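Local coordinates for protein p-nitrophenyl phosphatase (Pho2) (PDB 3QGM) that probably acts as a metal-dependent phosphatase of the haloacid dehalogenase superfamily, holding a calcium ion in this crystal form, at residues A81-T95 with A108-V122. Residues are numbered along the deposited sequence; the frame is centred on the assembly and turned at random.
Sequences ARFIAREKPNAKVFT and AGLEIVDYDEAEYLV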
loop_
_atom_site.group_PDB
_atom_site.type_symbol
_atom_site.label_atom_id
_atom_site.label_comp_id
_atom_site.label_asym_id
_atom_site.label_seq_id
_atom_site.Cartn_x
_atom_site.Cartn_y
_atom_site.Cartn_z
ATOM N N ALA A 81 13.601 -12.019 13.954
ATOM C CA ALA A 81 13.152 -12.871 15.073
ATOM C C ALA A 81 14.056 -12.695 16.289
ATOM O O ALA A 81 13.578 -12.423 17.387
ATOM C CB ALA A 81 13.079 -14.381 14.649
ATOM N N ARG A 82 15.366 -12.762 16.088
ATOM C CA ARG A 82 16.311 -12.566 17.197
ATOM C C ARG A 82 16.314 -11.137 17.780
ATOM O O ARG A 82 16.432 -10.971 18.993
ATOM C CB ARG A 82 17.729 -12.932 16.750
ATOM C CG ARG A 82 17.851 -14.359 16.310
ATOM C CD ARG A 82 17.641 -15.405 17.378
ATOM N NE ARG A 82 17.388 -16.707 16.732
ATOM C CZ ARG A 82 17.538 -17.904 17.298
ATOM N NH1 ARG A 82 17.994 -18.026 18.565
ATOM N NH2 ARG A 82 17.265 -18.999 16.572
ATOM N N PHE A 83 16.165 -10.128 16.930
ATOM C CA PHE A 83 15.976 -8.761 17.394
ATOM C C PHE A 83 14.790 -8.671 18.394
ATOM O O PHE A 83 14.880 -8.077 19.445
ATOM C CB PHE A 83 15.781 -7.805 16.184
ATOM C CG PHE A 83 15.563 -6.381 16.582
ATOM C CD1 PHE A 83 16.628 -5.498 16.661
ATOM C CD2 PHE A 83 14.301 -5.939 16.954
ATOM C CE1 PHE A 83 16.425 -4.164 17.110
ATOM C CE2 PHE A 83 14.081 -4.634 17.374
ATOM C CZ PHE A 83 15.146 -3.747 17.472
ATOM N N ILE A 84 13.661 -9.263 18.062
ATOM C CA ILE A 84 12.523 -9.197 18.941
ATOM C C ILE A 84 12.753 -9.945 20.264
ATOM O O ILE A 84 12.409 -9.459 21.346
ATOM C CB ILE A 84 11.273 -9.701 18.216
ATOM C CG1 ILE A 84 11.039 -8.802 16.985
ATOM C CG2 ILE A 84 10.097 -9.712 19.162
ATOM C CD1 ILE A 84 9.836 -9.151 16.066
ATOM N N ALA A 85 13.279 -11.147 20.132
ATOM C CA ALA A 85 13.477 -12.066 21.243
ATOM C C ALA A 85 14.418 -11.458 22.297
ATOM O O ALA A 85 14.209 -11.620 23.525
ATOM C CB ALA A 85 14.052 -13.346 20.697
ATOM N N ARG A 86 15.463 -10.786 21.821
ATOM C CA ARG A 86 16.388 -10.072 22.709
ATOM C C ARG A 86 15.697 -8.950 23.444
ATOM O O ARG A 86 15.899 -8.749 24.626
ATOM C CB ARG A 86 17.531 -9.490 21.921
ATOM C CG ARG A 86 18.458 -10.548 21.515
ATOM C CD ARG A 86 19.467 -10.004 20.618
ATOM N NE ARG A 86 20.162 -11.066 19.918
ATOM C CZ ARG A 86 20.955 -10.847 18.882
ATOM N NH1 ARG A 86 21.123 -9.607 18.423
ATOM N NH2 ARG A 86 21.576 -11.865 18.307
ATOM N N GLU A 87 14.870 -8.221 22.709
ATOM C CA GLU A 87 14.102 -7.152 23.281
ATOM C C GLU A 87 13.078 -7.655 24.293
ATOM O O GLU A 87 12.838 -7.016 25.297
ATOM C CB GLU A 87 13.340 -6.432 22.148
ATOM C CG GLU A 87 13.555 -5.003 22.135
ATOM C CD GLU A 87 12.818 -4.312 21.011
ATOM O OE1 GLU A 87 11.640 -4.618 20.738
ATOM O OE2 GLU A 87 13.448 -3.424 20.439
ATOM N N LYS A 88 12.418 -8.762 23.969
ATOM C CA LYS A 88 11.332 -9.266 24.784
ATOM C C LYS A 88 11.188 -10.760 24.655
ATOM O O LYS A 88 10.480 -11.266 23.776
ATOM C CB LYS A 88 10.004 -8.559 24.506
ATOM C CG LYS A 88 8.920 -9.059 25.435
ATOM C CD LYS A 88 7.926 -8.028 25.922
ATOM C CE LYS A 88 6.905 -8.753 26.813
ATOM N NZ LYS A 88 5.711 -7.909 27.154
ATOM N N PRO A 89 11.891 -11.486 25.534
ATOM C CA PRO A 89 11.847 -12.930 25.501
ATOM C C PRO A 89 10.429 -13.439 25.500
ATOM O O PRO A 89 9.596 -12.947 26.249
ATOM C CB PRO A 89 12.581 -13.332 26.774
ATOM C CG PRO A 89 13.591 -12.180 26.966
ATOM C CD PRO A 89 12.785 -10.965 26.601
ATOM N N ASN A 90 10.169 -14.405 24.614
ATOM C CA ASN A 90 8.848 -15.005 24.439
ATOM C C ASN A 90 7.778 -14.005 24.110
ATOM O O ASN A 90 6.634 -14.212 24.466
ATOM C CB ASN A 90 8.431 -15.808 25.677
ATOM C CG ASN A 90 9.562 -16.644 26.225
ATOM O OD1 ASN A 90 9.904 -16.525 27.402
ATOM N ND2 ASN A 90 10.169 -17.490 25.372
ATOM N N ALA A 91 8.116 -12.939 23.415
ATOM C CA ALA A 91 7.087 -11.961 23.025
ATOM C C ALA A 91 6.004 -12.621 22.155
ATOM O O ALA A 91 6.288 -13.579 21.418
ATOM C CB ALA A 91 7.707 -10.755 22.311
ATOM N N LYS A 92 4.783 -12.118 22.290
ATOM C CA LYS A 92 3.633 -12.553 21.500
ATOM C C LYS A 92 3.623 -11.696 20.217
ATOM O O LYS A 92 3.607 -10.463 20.274
ATOM C CB LYS A 92 2.306 -12.353 22.257
ATOM C CG LYS A 92 2.094 -13.165 23.546
ATOM C CD LYS A 92 0.666 -12.809 24.099
ATOM C CE LYS A 92 0.375 -13.426 25.432
ATOM N NZ LYS A 92 1.589 -13.317 26.254
ATOM N N VAL A 93 3.675 -12.369 19.081
ATOM C CA VAL A 93 3.827 -11.762 17.789
ATOM C C VAL A 93 2.711 -12.196 16.826
ATOM O O VAL A 93 2.215 -13.341 16.881
ATOM C CB VAL A 93 5.224 -12.092 17.165
ATOM C CG1 VAL A 93 6.350 -11.741 18.113
ATOM C CG2 VAL A 93 5.348 -13.566 16.773
ATOM N N PHE A 94 2.321 -11.259 15.964
ATOM C CA PHE A 94 1.467 -11.502 14.800
ATOM C C PHE A 94 2.269 -11.050 13.586
ATOM O O PHE A 94 2.893 -9.968 13.591
ATOM C CB PHE A 94 0.153 -10.749 14.906
ATOM C CG PHE A 94 -0.622 -10.730 13.619
ATOM C CD1 PHE A 94 -1.405 -11.799 13.261
ATOM C CD2 PHE A 94 -0.489 -9.685 12.744
ATOM C CE1 PHE A 94 -2.092 -11.803 12.074
ATOM C CE2 PHE A 94 -1.147 -9.681 11.541
ATOM C CZ PHE A 94 -1.958 -10.761 11.202
ATOM N N THR A 95 2.321 -11.912 12.588
ATOM C CA THR A 95 3.050 -11.640 11.356
ATOM C C THR A 95 2.188 -11.753 10.084
ATOM O O THR A 95 1.250 -12.549 10.036
ATOM C CB THR A 95 4.255 -12.536 11.237
ATOM O OG1 THR A 95 5.018 -12.119 10.123
ATOM C CG2 THR A 95 3.804 -14.048 11.066
ATOM N N ALA A 108 13.172 -18.568 17.529
ATOM C CA ALA A 108 13.708 -17.623 18.512
ATOM C C ALA A 108 12.936 -17.619 19.824
ATOM O O ALA A 108 13.200 -16.779 20.686
ATOM C CB ALA A 108 13.787 -16.219 17.927
ATOM N N GLY A 109 11.990 -18.548 20.001
ATOM C CA GLY A 109 11.240 -18.624 21.284
ATOM C C GLY A 109 10.007 -17.712 21.345
ATOM O O GLY A 109 9.376 -17.608 22.384
ATOM N N LEU A 110 9.660 -17.046 20.236
ATOM C CA LEU A 110 8.484 -16.167 20.232
ATOM C C LEU A 110 7.177 -16.964 20.131
ATOM O O LEU A 110 7.160 -18.092 19.672
ATOM C CB LEU A 110 8.567 -15.119 19.125
ATOM C CG LEU A 110 9.860 -14.272 19.175
ATOM C CD1 LEU A 110 10.104 -13.405 17.912
ATOM C CD2 LEU A 110 9.962 -13.455 20.506
ATOM N N GLU A 111 6.081 -16.358 20.552
ATOM C CA GLU A 111 4.780 -17.008 20.539
ATOM C C GLU A 111 3.886 -16.361 19.489
ATOM O O GLU A 111 3.617 -15.156 19.573
ATOM C CB GLU A 111 4.130 -16.856 21.919
ATOM C CG GLU A 111 2.750 -17.504 22.051
ATOM C CD GLU A 111 2.086 -17.313 23.429
ATOM O OE1 GLU A 111 2.716 -16.761 24.354
ATOM O OE2 GLU A 111 0.906 -17.696 23.575
ATOM N N ILE A 112 3.402 -17.161 18.538
ATOM C CA ILE A 112 2.573 -16.679 17.457
ATOM C C ILE A 112 1.124 -16.592 17.890
ATOM O O ILE A 112 0.507 -17.603 18.243
ATOM C CB ILE A 112 2.670 -17.547 16.199
ATOM C CG1 ILE A 112 4.131 -17.824 15.804
ATOM C CG2 ILE A 112 1.930 -16.871 14.995
ATOM C CD1 ILE A 112 4.901 -16.589 15.444
ATOM N N VAL A 113 0.554 -15.385 17.879
ATOM C CA VAL A 113 -0.806 -15.213 18.348
ATOM C C VAL A 113 -1.666 -14.446 17.338
ATOM O O VAL A 113 -1.191 -13.994 16.274
ATOM C CB VAL A 113 -0.798 -14.499 19.728
ATOM C CG1 VAL A 113 -0.026 -15.370 20.752
ATOM C CG2 VAL A 113 -0.162 -13.095 19.618
ATOM N N ASP A 114 -2.931 -14.277 17.688
ATOM C CA ASP A 114 -3.858 -13.528 16.847
ATOM C C ASP A 114 -3.469 -12.065 16.894
ATOM O O ASP A 114 -2.796 -11.624 17.817
ATOM C CB ASP A 114 -5.293 -13.698 17.348
ATOM C CG ASP A 114 -5.743 -15.130 17.353
ATOM O OD1 ASP A 114 -5.118 -15.958 16.655
ATOM O OD2 ASP A 114 -6.724 -15.442 18.051
ATOM N N TYR A 115 -3.901 -11.317 15.880
ATOM C CA TYR A 115 -3.527 -9.918 15.716
ATOM C C TYR A 115 -3.936 -9.053 16.904
ATOM O O TYR A 115 -3.226 -8.123 17.248
ATOM C CB TYR A 115 -4.124 -9.338 14.413
ATOM C CG TYR A 115 -5.631 -9.097 14.439
ATOM C CD1 TYR A 115 -6.543 -10.088 14.045
ATOM C CD2 TYR A 115 -6.146 -7.902 14.895
ATOM C CE1 TYR A 115 -7.941 -9.847 14.077
ATOM C CE2 TYR A 115 -7.516 -7.675 14.940
ATOM C CZ TYR A 115 -8.398 -8.636 14.525
ATOM O OH TYR A 115 -9.731 -8.358 14.599
ATOM N N ASP A 116 -5.040 -9.394 17.566
ATOM C CA ASP A 116 -5.547 -8.640 18.709
ATOM C C ASP A 116 -4.897 -9.013 20.031
ATOM O O ASP A 116 -5.170 -8.388 21.032
ATOM C CB ASP A 116 -7.099 -8.762 18.815
ATOM C CG ASP A 116 -7.597 -10.245 18.833
ATOM O OD1 ASP A 116 -6.749 -11.155 18.776
ATOM O OD2 ASP A 116 -8.825 -10.497 18.893
ATOM N N GLU A 117 -4.051 -10.038 20.048
ATOM C CA GLU A 117 -3.329 -10.408 21.270
ATOM C C GLU A 117 -1.869 -10.022 21.165
ATOM O O GLU A 117 -1.184 -9.987 22.166
ATOM C CB GLU A 117 -3.398 -11.931 21.495
ATOM C CG GLU A 117 -4.815 -12.469 21.776
ATOM C CD GLU A 117 -4.977 -13.996 21.541
ATOM O OE1 GLU A 117 -4.140 -14.660 20.851
ATOM O OE2 GLU A 117 -5.992 -14.529 22.044
ATOM N N ALA A 118 -1.391 -9.752 19.947
ATOM C CA ALA A 118 0.034 -9.511 19.720
ATOM C C ALA A 118 0.579 -8.320 20.484
ATOM O O ALA A 118 -0.099 -7.308 20.582
ATOM C CB ALA A 118 0.293 -9.302 18.217
ATOM N N GLU A 119 1.809 -8.431 20.982
ATOM C CA GLU A 119 2.596 -7.274 21.393
ATOM C C GLU A 119 3.453 -6.721 20.246
ATOM O O GLU A 119 3.888 -5.587 20.310
ATOM C CB GLU A 119 3.552 -7.611 22.534
ATOM C CG GLU A 119 3.080 -8.705 23.474
ATOM C CD GLU A 119 4.245 -9.238 24.306
ATOM O OE1 GLU A 119 5.068 -8.375 24.715
ATOM O OE2 GLU A 119 4.349 -10.477 24.507
ATOM N N TYR A 120 3.745 -7.544 19.238
ATOM C CA TYR A 120 4.520 -7.104 18.084
ATOM C C TYR A 120 3.774 -7.425 16.796
ATOM O O TYR A 120 3.232 -8.541 16.632
ATOM C CB TYR A 120 5.882 -7.798 18.024
ATOM C CG TYR A 120 6.946 -7.312 19.008
ATOM C CD1 TYR A 120 6.877 -7.638 20.362
ATOM C CD2 TYR A 120 8.024 -6.512 18.571
ATOM C CE1 TYR A 120 7.851 -7.164 21.267
ATOM C CE2 TYR A 120 8.994 -6.033 19.476
ATOM C CZ TYR A 120 8.895 -6.385 20.811
ATOM O OH TYR A 120 9.855 -5.966 21.672
ATOM N N LEU A 121 3.792 -6.453 15.883
ATOM C CA LEU A 121 3.429 -6.660 14.513
ATOM C C LEU A 121 4.709 -6.846 13.706
ATOM O O LEU A 121 5.567 -5.982 13.709
ATOM C CB LEU A 121 2.606 -5.432 13.995
ATOM C CG LEU A 121 2.344 -5.323 12.484
ATOM C CD1 LEU A 121 1.596 -6.588 11.955
ATOM C CD2 LEU A 121 1.595 -3.928 12.137
ATOM N N VAL A 122 4.816 -7.967 13.002
ATOM C CA VAL A 122 5.975 -8.329 12.214
ATOM C C VAL A 122 5.560 -8.428 10.738
ATOM O O VAL A 122 4.752 -9.256 10.353
ATOM C CB VAL A 122 6.587 -9.659 12.723
ATOM C CG1 VAL A 122 7.875 -9.990 12.011
ATOM C CG2 VAL A 122 6.824 -9.557 14.233
HETATM O O HOH W 1 12.389 -15.496 23.160
HETATM O O HOH W 2 5.091 -12.214 26.152
#
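A91 to F94 run parallel between two strands of 108-122, bonding to E111-V113 along one edge and to E119-V122 along the other. On the first edge A91 O takes E111 N, and V93 spends both backbone polar groups there, its N reaching E111 O and its O taking V113 N, while F94 answers the second: F94 N lies 2.9 Å from Y120 O, and F94 O receives V122 N. K92 O accepts twice, from Y120 N in its carbonyl plane and from E119 N above it. K92 N, at the start of the strand, has a side chain for acceptor: E119 OE2, 2.8 Å off and met from above the carboxylate plane. Water 2 links the same OE2 to N90 O. N90 ND2 gives G109 O an almost straight bond (3.1 Å, 175°), while water 1 ties N90 N to A108 O. T95 OG1 donates to V122 O.

The Y120 ring lies against helix 81-87. I84 CG2, set anti to the backbone N (chi1 -60° for CG1), sits over the ring centre in a CH-pi contact, 3.7 Å from the centroid. At the ring edge, Y120 OH donates to E87 OE1, modelled at 2.4 Å, so short that the exact length is doubtful; E87 OE2 pairs with R146. A phenylalanine in place of Y120 would probably leave E87 OE1 without this donor, while the ring could still take I84 CG2 over its face. On the sheet's other face, Y115 CB lies over the F94 ring in a second CH-pi contact, 3.8 Å from the centroid, with L121 CD1 at the edge, next to helix 131-143.

With helix 99-107 joining strands 92-95 and 111-112, this is a beta-alpha-beta unit at the margin of a five-stranded parallel sheet, consistent with the alpha/beta cap domain of UmpH-like HAD phosphatases.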